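Local coordinates for 3-oxo-glucose-6-phosphate:glutamate aminotransferase (Bacillus subtilis subsp. subtilis, PDB 4K2M), which catalyses the pyridoxal phosphate-dependent, reversible transfer of an amino group from glutamate to 3-dehydro-glucose 6-phosphate, giving kanosamine 6-phosphate for antibiotic biosynthesis, at residues A[271-276]-A[286-291]; A[117-122]-A[261-266]. One frame throughout, in Å; residues are numbered along the deposited sequence. Where two conformers were deposited one is given.

Contact 1: A[271-276]-A[286-291]; sequences CIQFSY and KKVINF. With O1G (3-deoxy-3-[(E)-({3-hydroxy-2-methyl-5-[(phosphonooxy)methyl]pyridin-4-yl}methylidene)amino]-6-O-phosphono-alpha-D-gluco pyranose), chain I.
The CD1 methyl of I289 sits almost exactly over the centre of the F274 ring, 3.7 Å from the ring centroid and only 1° off its normal, a CH-pi contact of nearly ideal geometry. An isoleucine suits this place because its long branch can carry one methyl to a ring face. CG1 stands between the backbone N and the carbonyl carbon (chi1 59°), and the branch then extends to bring CD1 over F274 while it also rests 3.8 Å from CB of Q273. The shorter branch is used differently: CG2 of I289 lies 3.5 Å from OE1 of Q273. The amide of Q273 reaches this level because its chain is extended beyond CG, and at its other end NE2 comes within 3.6 Å of CG2 of V288, the two side chains crossing at about a right angle. Farther along, the carbonyl O of F291 approaches CE1 of F274 at 3.7 Å, and the two phenylalanine rings have a looser contact, CE1 of F274 to CZ of F291 at 4.5 Å. The interface is therefore made by van der Waals and CH-pi packing, while backbone hydrogen bonds between F274 and F293 and between S275 and S295 fasten the chain just beyond. K287 and N290 turn to the second subunit, where K287 forms a salt bridge with E157 of that subunit. Just past the helix, the hydroxyl of Y276 donates a hydrogen bond to OP7 of the sugar phosphate in the bound external aldimine, 2.7 Å away, with OP7 near the ring plane. A helix end here packs on the loop that follows it, and Y276, next in the chain, binds the sugar phosphate in the active site at the dimer interface of this aspartate aminotransferase-fold enzyme.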
ATOM      1  N   CYS A 271       7.679 -15.756   0.072  1.00 13.85           N
ATOM      2  CA  CYS A 271       7.343 -14.360  -0.233  1.00 16.16           C
ATOM      3  C   CYS A 271       5.835 -14.136  -0.236  1.00 15.63           C
ATOM      4  O   CYS A 271       5.356 -13.134   0.290  1.00 15.56           O
ATOM      5  CB  CYS A 271       7.903 -13.931  -1.590  1.00 15.43           C
ATOM      6  SG  CYS A 271       9.698 -13.764  -1.619  1.00 16.92           S
ATOM      7  N   ILE A 272       5.092 -15.054  -0.848  1.00 11.79           N
ATOM      8  CA  ILE A 272       3.639 -14.925  -0.866  1.00 12.76           C
ATOM      9  C   ILE A 272       3.094 -14.972   0.554  1.00 14.87           C
ATOM     10  O   ILE A 272       2.199 -14.195   0.902  1.00 14.08           O
ATOM     11  CB  ILE A 272       2.979 -16.013  -1.730  1.00 16.42           C
ATOM     12  CG1 ILE A 272       3.407 -15.845  -3.193  1.00 15.82           C
ATOM     13  CG2 ILE A 272       1.462 -15.936  -1.619  1.00 22.55           C
ATOM     14  CD1 ILE A 272       3.014 -17.016  -4.088  1.00 19.22           C
ATOM     15  N   GLN A 273       3.625 -15.872   1.379  1.00 14.66           N
ATOM     16  CA  GLN A 273       3.152 -15.986   2.762  1.00 15.81           C
ATOM     17  C   GLN A 273       3.420 -14.703   3.545  1.00 13.53           C
ATOM     18  O   GLN A 273       2.529 -14.181   4.204  1.00 14.84           O
ATOM     19  CB  GLN A 273       3.782 -17.209   3.466  1.00 13.38           C
ATOM     20  CG  GLN A 273       3.413 -18.521   2.793  1.00 18.21           C
ATOM     21  CD  GLN A 273       4.308 -19.671   3.215  1.00 19.82           C
ATOM     22  OE1 GLN A 273       5.330 -19.474   3.884  1.00 18.24           O
ATOM     23  NE2 GLN A 273       3.921 -20.884   2.830  1.00 17.56           N
ATOM     24  N   PHE A 274       4.627 -14.162   3.433  1.00 13.68           N
ATOM     25  CA  PHE A 274       4.944 -12.908   4.117  1.00 16.72           C
ATOM     26  C   PHE A 274       4.151 -11.708   3.578  1.00 18.41           C
ATOM     27  O   PHE A 274       3.861 -10.770   4.323  1.00 18.75           O
ATOM     28  CB  PHE A 274       6.445 -12.606   4.035  1.00 14.19           C
ATOM     29  CG  PHE A 274       7.241 -13.198   5.157  1.00 19.54           C
ATOM     30  CD1 PHE A 274       7.116 -12.700   6.443  1.00 17.11           C
ATOM     31  CD2 PHE A 274       8.122 -14.242   4.923  1.00 17.19           C
ATOM     32  CE1 PHE A 274       7.857 -13.234   7.490  1.00 18.18           C
ATOM     33  CE2 PHE A 274       8.870 -14.793   5.966  1.00 15.17           C
ATOM     34  CZ  PHE A 274       8.740 -14.284   7.244  1.00 15.37           C
ATOM     35  N   SER A 275       3.799 -11.747   2.295  1.00 12.91           N
ATOM     36  CA  SER A 275       3.098 -10.632   1.644  1.00 15.36           C
ATOM     37  C   SER A 275       1.632 -10.584   2.043  1.00 16.04           C
ATOM     38  O   SER A 275       0.932  -9.571   1.846  1.00 14.43           O
ATOM     39  CB  SER A 275       3.188 -10.777   0.127  1.00 13.22           C
ATOM     40  OG  SER A 275       2.241 -11.743  -0.332  1.00 17.39           O
ATOM     41  N   TYR A 276       1.136 -11.698   2.569  1.00 15.03           N
ATOM     42  CA  TYR A 276      -0.277 -11.766   2.902  1.00 12.66           C
ATOM     43  C   TYR A 276      -0.554 -12.520   4.204  1.00 15.92           C
ATOM     44  O   TYR A 276      -1.029 -13.663   4.191  1.00 13.99           O
ATOM     45  CB  TYR A 276      -1.078 -12.332   1.722  1.00 14.31           C
ATOM     46  CG  TYR A 276      -2.558 -12.058   1.799  1.00 18.55           C
ATOM     47  CD1 TYR A 276      -3.041 -10.756   1.831  1.00 19.89           C
ATOM     48  CD2 TYR A 276      -3.479 -13.104   1.815  1.00 17.76           C
ATOM     49  CE1 TYR A 276      -4.414 -10.498   1.895  1.00 22.20           C
ATOM     50  CE2 TYR A 276      -4.843 -12.863   1.876  1.00 23.27           C
ATOM     51  CZ  TYR A 276      -5.300 -11.554   1.910  1.00 28.81           C
ATOM     52  OH  TYR A 276      -6.645 -11.296   1.962  1.00 31.87           O
ATOM     53  N   LYS A 286      -5.770 -18.978   7.240  1.00 19.11           N
ATOM     54  CA  LYS A 286      -4.994 -20.085   7.780  1.00 19.98           C
ATOM     55  C   LYS A 286      -3.505 -19.744   7.775  1.00 17.49           C
ATOM     56  O   LYS A 286      -2.862 -19.786   6.728  1.00 18.81           O
ATOM     57  CB  LYS A 286      -5.242 -21.337   6.944  1.00 19.63           C
ATOM     58  CG  LYS A 286      -4.432 -22.553   7.394  1.00 23.36           C
ATOM     59  CD  LYS A 286      -4.773 -23.769   6.538  1.00 28.99           C
ATOM     60  CE  LYS A 286      -3.811 -24.915   6.815  1.00 34.64           C
ATOM     61  NZ  LYS A 286      -4.195 -26.144   6.057  1.00 49.17           N
ATOM     62  N   LYS A 287      -2.951 -19.396   8.936  1.00 13.57           N
ATOM     63  CA  LYS A 287      -1.532 -19.032   9.001  1.00 14.07           C
ATOM     64  C   LYS A 287      -0.640 -20.260   9.013  1.00 18.41           C
ATOM     65  O   LYS A 287      -0.963 -21.272   9.645  1.00 17.39           O
ATOM     66  CB  LYS A 287      -1.256 -18.164  10.223  1.00 13.88           C
ATOM     67  CG  LYS A 287      -1.903 -16.793  10.091  1.00 20.56           C
ATOM     68  CD  LYS A 287      -1.720 -15.944  11.340  1.00 25.97           C
ATOM     69  CE  LYS A 287      -0.252 -15.753  11.670  1.00 18.22           C
ATOM     70  NZ  LYS A 287      -0.069 -14.582  12.610  1.00 16.43           N
ATOM     71  N   VAL A 288       0.479 -20.172   8.303  1.00 15.30           N
ATOM     72  CA  VAL A 288       1.453 -21.265   8.290  1.00 17.99           C
ATOM     73  C   VAL A 288       2.841 -20.766   8.677  1.00 18.95           C
ATOM     74  O   VAL A 288       3.768 -21.562   8.843  1.00 20.21           O
ATOM     75  CB  VAL A 288       1.526 -21.976   6.929  1.00 18.49           C
ATOM     76  CG1 VAL A 288       0.186 -22.634   6.579  1.00 24.95           C
ATOM     77  CG2 VAL A 288       1.946 -20.999   5.817  1.00 19.54           C
ATOM     78  N   ILE A 289       2.993 -19.447   8.789  1.00 14.99           N
ATOM     79  CA  ILE A 289       4.186 -18.866   9.405  1.00 13.38           C
ATOM     80  C   ILE A 289       3.777 -17.927  10.533  1.00 16.27           C
ATOM     81  O   ILE A 289       2.603 -17.566  10.632  1.00 15.27           O
ATOM     82  CB  ILE A 289       5.101 -18.160   8.390  1.00 15.04           C
ATOM     83  CG1 ILE A 289       4.347 -17.038   7.661  1.00 14.29           C
ATOM     84  CG2 ILE A 289       5.674 -19.174   7.386  1.00 17.12           C
ATOM     85  CD1 ILE A 289       5.241 -16.151   6.816  1.00 14.73           C
ATOM     86  N   ASN A 290       4.735 -17.519  11.365  1.00 16.89           N
ATOM     87  CA  ASN A 290       4.409 -16.781  12.589  1.00 15.85           C
ATOM     88  C   ASN A 290       3.578 -15.527  12.327  1.00 14.69           C
ATOM     89  O   ASN A 290       2.615 -15.252  13.039  1.00 17.82           O
ATOM     90  CB  ASN A 290       5.671 -16.417  13.360  1.00 16.91           C
ATOM     91  CG  ASN A 290       6.359 -17.637  13.946  1.00 20.38           C
ATOM     92  OD1 ASN A 290       5.765 -18.717  14.012  1.00 17.07           O
ATOM     93  ND2 ASN A 290       7.614 -17.479  14.351  1.00 22.26           N
ATOM     94  N   PHE A 291       3.960 -14.773  11.301  1.00 16.02           N
ATOM     95  CA  PHE A 291       3.194 -13.596  10.914  1.00 11.61           C
ATOM     96  C   PHE A 291       3.490 -13.197   9.482  1.00 11.52           C
ATOM     97  O   PHE A 291       4.452 -13.664   8.874  1.00 14.91           O
ATOM     98  CB  PHE A 291       3.533 -12.421  11.835  1.00 14.78           C
ATOM     99  CG  PHE A 291       4.903 -11.854  11.617  1.00 17.30           C
ATOM    100  CD1 PHE A 291       5.104 -10.784  10.748  1.00 22.27           C
ATOM    101  CD2 PHE A 291       5.994 -12.380  12.295  1.00 21.36           C
ATOM    102  CE1 PHE A 291       6.384 -10.264  10.547  1.00 22.31           C
ATOM    103  CE2 PHE A 291       7.263 -11.865  12.106  1.00 27.07           C
ATOM    104  CZ  PHE A 291       7.458 -10.805  11.226  1.00 28.02           C
TER
HETATM  105  P   O1G I 501      -6.650  -3.920   6.463  1.00 17.62           P
HETATM  106  C3A O1G I 501     -10.129  -6.287  10.456  1.00 22.87           C
HETATM  107  O3  O1G I 501     -11.304  -6.851  10.080  1.00 28.07           O
HETATM  108  C1  O1G I 501     -11.396  -9.861   5.398  1.00 28.66           C
HETATM  109  N1' O1G I 501      -8.670  -5.440  12.107  1.00 17.71           N
HETATM  110  C2  O1G I 501     -11.170  -9.095   6.704  1.00 30.17           C
HETATM  111  O2  O1G I 501     -12.460  -9.121   7.409  1.00 25.15           O
HETATM  112  C9A O1G I 501      -9.850  -6.002  11.790  1.00 20.65           C
HETATM  113  C2A O1G I 501     -10.847  -6.303  12.901  1.00 20.42           C
HETATM  114  C3  O1G I 501     -10.727  -7.646   6.469  1.00 25.80           C
HETATM  115  N3' O1G I 501     -10.316  -7.205   7.810  1.00 22.00           N
HETATM  116  O1  O1G I 501     -12.529  -9.326   4.709  1.00 38.14           O
HETATM  117  C4  O1G I 501      -9.596  -7.549   5.419  1.00 24.34           C
HETATM  118  O4  O1G I 501      -9.678  -6.151   5.071  1.00 21.18           O
HETATM  119  C4A O1G I 501      -9.196  -5.987   9.467  1.00 17.57           C
HETATM  120  C4B O1G I 501      -9.454  -6.290   8.048  1.00 21.71           C
HETATM  121  C5  O1G I 501     -10.018  -8.343   4.184  1.00 20.26           C
HETATM  122  O5  O1G I 501     -10.264  -9.720   4.513  1.00 26.17           O
HETATM  123  C5A O1G I 501      -7.993  -5.403   9.825  1.00 19.70           C
HETATM  124  C5T O1G I 501      -6.853  -5.014   8.875  1.00 20.83           C
HETATM  125  C6  O1G I 501      -8.954  -8.444   3.127  1.00 24.56           C
HETATM  126  C6A O1G I 501      -7.750  -5.134  11.162  1.00 19.46           C
HETATM  127  OP1 O1G I 501      -5.154  -4.053   6.626  1.00 13.22           O
HETATM  128  OP2 O1G I 501      -7.045  -2.556   5.981  1.00 18.30           O
HETATM  129  OP3 O1G I 501      -7.206  -5.078   5.605  1.00 19.31           O
HETATM  130  OP4 O1G I 501      -7.353  -4.015   7.940  1.00 18.90           O
HETATM  131  O6  O1G I 501      -9.298  -9.070   1.944  1.00 25.81           O
HETATM  132  P'  O1G I 501      -8.597  -8.603   0.572  1.00 25.78           P
HETATM  133  OP6 O1G I 501      -8.816  -7.102   0.482  1.00 24.45           O
HETATM  134  OP7 O1G I 501      -7.142  -9.015   0.668  1.00 25.71           O
HETATM  135  OP8 O1G I 501      -9.386  -9.379  -0.479  1.00 24.34           O

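Contact 2: A[117-122]-A[261-266]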
ATOM      1  N   HIS A 117      12.124 -12.742 -17.307  1.00 17.59           N
ATOM      2  CA  HIS A 117      12.613 -14.127 -17.392  1.00 18.52           C
ATOM      3  C   HIS A 117      12.882 -14.704 -16.004  1.00 15.49           C
ATOM      4  O   HIS A 117      13.923 -15.331 -15.765  1.00 19.75           O
ATOM      5  CB  HIS A 117      13.882 -14.244 -18.259  1.00 24.42           C
ATOM      6  CG  HIS A 117      13.705 -13.752 -19.665  1.00 33.78           C
ATOM      7  ND1 HIS A 117      12.909 -14.397 -20.589  1.00 57.75           N
ATOM      8  CD2 HIS A 117      14.226 -12.678 -20.305  1.00 53.65           C
ATOM      9  CE1 HIS A 117      12.945 -13.739 -21.734  1.00 43.21           C
ATOM     10  NE2 HIS A 117      13.735 -12.692 -21.589  1.00 52.32           N
ATOM     11  N   LYS A 118      11.946 -14.471 -15.083  1.00 17.22           N
ATOM     12  CA  LYS A 118      12.014 -15.045 -13.742  1.00 16.77           C
ATOM     13  C   LYS A 118      10.749 -15.866 -13.565  1.00 16.73           C
ATOM     14  O   LYS A 118       9.670 -15.440 -13.990  1.00 20.55           O
ATOM     15  CB  LYS A 118      12.068 -13.926 -12.689  1.00 22.25           C
ATOM     16  CG  LYS A 118      13.438 -13.253 -12.564  1.00 17.04           C
ATOM     17  CD  LYS A 118      14.426 -14.199 -11.896  1.00 25.25           C
ATOM     18  CE  LYS A 118      15.839 -13.620 -11.877  1.00 25.50           C
ATOM     19  NZ  LYS A 118      16.787 -14.536 -11.163  1.00 28.19           N
ATOM     20  N   ARG A 119      10.875 -17.029 -12.936  0.52 17.52           N
ATOM     21  CA  ARG A 119       9.759 -17.966 -12.878  0.52 18.46           C
ATOM     22  C   ARG A 119       8.610 -17.452 -12.009  0.52 18.23           C
ATOM     23  O   ARG A 119       7.446 -17.686 -12.318  0.52 18.91           O
ATOM     24  CB  ARG A 119      10.232 -19.333 -12.373  0.52 19.06           C
ATOM     25  CG  ARG A 119      11.319 -19.973 -13.231  0.52 26.89           C
ATOM     26  CD  ARG A 119      11.823 -21.263 -12.590  0.52 28.29           C
ATOM     27  NE  ARG A 119      10.715 -22.179 -12.347  0.52 35.09           N
ATOM     28  CZ  ARG A 119      10.801 -23.295 -11.631  0.52 39.53           C
ATOM     29  NH1 ARG A 119      11.953 -23.647 -11.075  0.52 42.68           N
ATOM     30  NH2 ARG A 119       9.728 -24.058 -11.468  0.52 35.72           N
ATOM     31  N   TYR A 120       8.942 -16.750 -10.927  1.00 13.70           N
ATOM     32  CA  TYR A 120       7.935 -16.307  -9.966  1.00 16.11           C
ATOM     33  C   TYR A 120       8.034 -14.824  -9.705  1.00 14.67           C
ATOM     34  O   TYR A 120       9.113 -14.304  -9.445  1.00 17.03           O
ATOM     35  CB  TYR A 120       8.121 -17.058  -8.645  1.00 15.98           C
ATOM     36  CG  TYR A 120       8.116 -18.552  -8.833  1.00 18.96           C
ATOM     37  CD1 TYR A 120       6.921 -19.229  -9.058  1.00 26.55           C
ATOM     38  CD2 TYR A 120       9.302 -19.284  -8.805  1.00 18.55           C
ATOM     39  CE1 TYR A 120       6.905 -20.593  -9.249  1.00 25.97           C
ATOM     40  CE2 TYR A 120       9.295 -20.649  -9.001  1.00 18.48           C
ATOM     41  CZ  TYR A 120       8.086 -21.296  -9.218  1.00 23.61           C
ATOM     42  OH  TYR A 120       8.065 -22.660  -9.406  1.00 27.42           O
ATOM     43  N   VAL A 121       6.897 -14.150  -9.776  1.00 14.03           N
ATOM     44  CA  VAL A 121       6.833 -12.728  -9.474  1.00 15.09           C
ATOM     45  C   VAL A 121       5.710 -12.537  -8.476  1.00 19.69           C
ATOM     46  O   VAL A 121       4.599 -13.031  -8.675  1.00 16.63           O
ATOM     47  CB  VAL A 121       6.573 -11.886 -10.736  1.00 14.29           C
ATOM     48  CG1 VAL A 121       6.314 -10.425 -10.366  1.00 16.55           C
ATOM     49  CG2 VAL A 121       7.772 -11.981 -11.673  1.00 17.52           C
ATOM     50  N   ILE A 122       6.024 -11.858  -7.383  1.00 12.57           N
ATOM     51  CA  ILE A 122       5.049 -11.571  -6.345  1.00 12.68           C
ATOM     52  C   ILE A 122       4.910 -10.057  -6.313  1.00 17.34           C
ATOM     53  O   ILE A 122       5.856  -9.353  -5.932  1.00 14.78           O
ATOM     54  CB  ILE A 122       5.534 -12.061  -4.976  1.00 17.87           C
ATOM     55  CG1 ILE A 122       5.768 -13.573  -4.979  1.00 20.61           C
ATOM     56  CG2 ILE A 122       4.514 -11.702  -3.906  1.00 21.04           C
ATOM     57  CD1 ILE A 122       7.223 -14.016  -5.295  1.00 18.61           C
ATOM     58  N   ALA A 261      10.896 -10.757  -7.645  1.00 13.34           N
ATOM     59  CA  ALA A 261      11.032 -11.769  -8.687  1.00 16.23           C
ATOM     60  C   ALA A 261      12.080 -12.776  -8.274  1.00 15.37           C
ATOM     61  O   ALA A 261      13.126 -12.411  -7.747  1.00 13.85           O
ATOM     62  CB  ALA A 261      11.399 -11.132 -10.013  1.00 15.02           C
ATOM     63  N   THR A 262      11.791 -14.058  -8.487  1.00 12.48           N
ATOM     64  CA  THR A 262      12.759 -15.096  -8.140  1.00 12.22           C
ATOM     65  C   THR A 262      12.528 -16.318  -9.004  1.00 15.75           C
ATOM     66  O   THR A 262      11.427 -16.506  -9.529  1.00 17.07           O
ATOM     67  CB  THR A 262      12.702 -15.473  -6.634  1.00 15.15           C
ATOM     68  OG1 THR A 262      13.768 -16.392  -6.333  1.00 18.85           O
ATOM     69  CG2 THR A 262      11.361 -16.122  -6.271  1.00 14.80           C
ATOM     70  N   ASP A 263      13.575 -17.127  -9.175  1.00 17.84           N
ATOM     71  CA  ASP A 263      13.432 -18.412  -9.840  1.00 19.12           C
ATOM     72  C   ASP A 263      13.160 -19.545  -8.854  1.00 20.73           C
ATOM     73  O   ASP A 263      12.834 -20.660  -9.258  1.00 20.67           O
ATOM     74  CB  ASP A 263      14.678 -18.740 -10.672  1.00 18.51           C
ATOM     75  CG  ASP A 263      14.732 -17.969 -11.979  1.00 29.63           C
ATOM     76  OD1 ASP A 263      13.660 -17.658 -12.545  1.00 19.93           O
ATOM     77  OD2 ASP A 263      15.855 -17.684 -12.459  1.00 26.58           O
ATOM     78  N   ASN A 264      13.284 -19.268  -7.559  1.00 15.67           N
ATOM     79  CA  ASN A 264      13.198 -20.338  -6.575  1.00 17.08           C
ATOM     80  C   ASN A 264      11.784 -20.505  -6.038  1.00 18.57           C
ATOM     81  O   ASN A 264      11.240 -19.581  -5.438  1.00 17.06           O
ATOM     82  CB  ASN A 264      14.150 -20.089  -5.407  1.00 16.41           C
ATOM     83  CG  ASN A 264      14.224 -21.275  -4.476  1.00 23.63           C
ATOM     84  OD1 ASN A 264      13.358 -21.460  -3.622  1.00 21.82           O
ATOM     85  ND2 ASN A 264      15.254 -22.101  -4.648  1.00 26.99           N
ATOM     86  N   GLU A 265      11.196 -21.683  -6.245  1.00 18.47           N
ATOM     87  CA  GLU A 265       9.805 -21.925  -5.855  1.00 20.18           C
ATOM     88  C   GLU A 265       9.558 -21.834  -4.351  1.00 18.68           C
ATOM     89  O   GLU A 265       8.560 -21.246  -3.919  1.00 18.16           O
ATOM     90  CB  GLU A 265       9.310 -23.279  -6.391  1.00 20.78           C
ATOM     91  CG  GLU A 265       7.792 -23.493  -6.243  1.00 27.06           C
ATOM     92  CD  GLU A 265       7.406 -24.118  -4.906  1.00 33.21           C
ATOM     93  OE1 GLU A 265       8.286 -24.712  -4.247  1.00 37.48           O
ATOM     94  OE2 GLU A 265       6.219 -24.015  -4.515  1.00 43.48           O
ATOM     95  N   GLU A 266      10.425 -22.438  -3.540  1.00 19.90           N
ATOM     96  CA  GLU A 266      10.191 -22.376  -2.099  1.00 22.88           C
ATOM     97  C   GLU A 266      10.315 -20.939  -1.613  1.00 16.17           C
ATOM     98  O   GLU A 266       9.590 -20.505  -0.717  1.00 17.67           O
ATOM     99  CB  GLU A 266      11.161 -23.263  -1.319  1.00 25.64           C
ATOM    100  CG  GLU A 266      10.949 -24.767  -1.511  1.00 32.78           C
ATOM    101  CD  GLU A 266       9.702 -25.306  -0.817  1.00 50.61           C
ATOM    102  OE1 GLU A 266       9.059 -24.566  -0.035  1.00 32.52           O
ATOM    103  OE2 GLU A 266       9.373 -26.489  -1.055  1.00 41.21           O
TER
HETATM  104  O   HOH W   1      15.941 -16.946 -14.787  1.00 36.60           O
HETATM  105  O   HOH W   2      14.127 -18.245 -15.291  1.00 39.47           O
HETATM  106  O   HOH W   3      16.228 -16.109  -8.560  1.00 23.14           O
HETATM  107  O   HOH W   4      16.004 -12.754  -8.680  1.00 24.70           O
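Y120 and T262 form an antiparallel hydrogen-bonded pair that joins edge strand 120-124 to strand 258-262 in the seven-stranded mixed sheet of the aminotransferase fold. Its two backbone bonds are Y120 N to T262 O and T262 N to Y120 O, both 2.9 Å. V121 and A261 follow as a non-hydrogen-bonded pair, and the small A261 suits this close approach, its CB touching CG2 of V121 and CG of K118.

Polar side chains take over where the strands end. The carboxylate of D263 suits its place because its two oxygens serve different partners: OD1 accepts from R119 N at 2.9 Å, while OD2 forms a long salt bridge with NZ of K118, 3.5 Å away. A bend at chi2 (-72°) carries the lysine chain past the carboxylate, and NZ also donates to the carbonyl of G235. T262 OG1 accepts from N264 N in an ST turn and is itself hydrogen-bonded to the carbonyl O of D239; N264 caps the following helix through L267 N.

Packing completes the contact around Y120, whose long flat ring reaches the helix start. Carbonyl oxygens of T262 and D263 lie at its edge. Beyond them, the Y120 hydroxyl meets the aliphatic part of E265, OH to CG 3.3 Å.

Helix 265-275 joins the two contacts: it begins within segment 261-266 of contact 2 and ends within segment 271-276 of contact 1, so the sheet edge and the substrate-binding end share one rod. Their centres are about 17 Å apart, yet they touch through I122 of strand 120-124, whose CG1 packs 3.7 Å from CG1 of I272 and whose CD1 lies 3.8 Å from CB of C271. Contact 1 reaches the bound aldimine directly through Y276, and T100 of the pocket also binds it, together with residues of the second subunit. Contact 2 is more remote, the side chain of V121 lying about 14 Å from a bound aldimine.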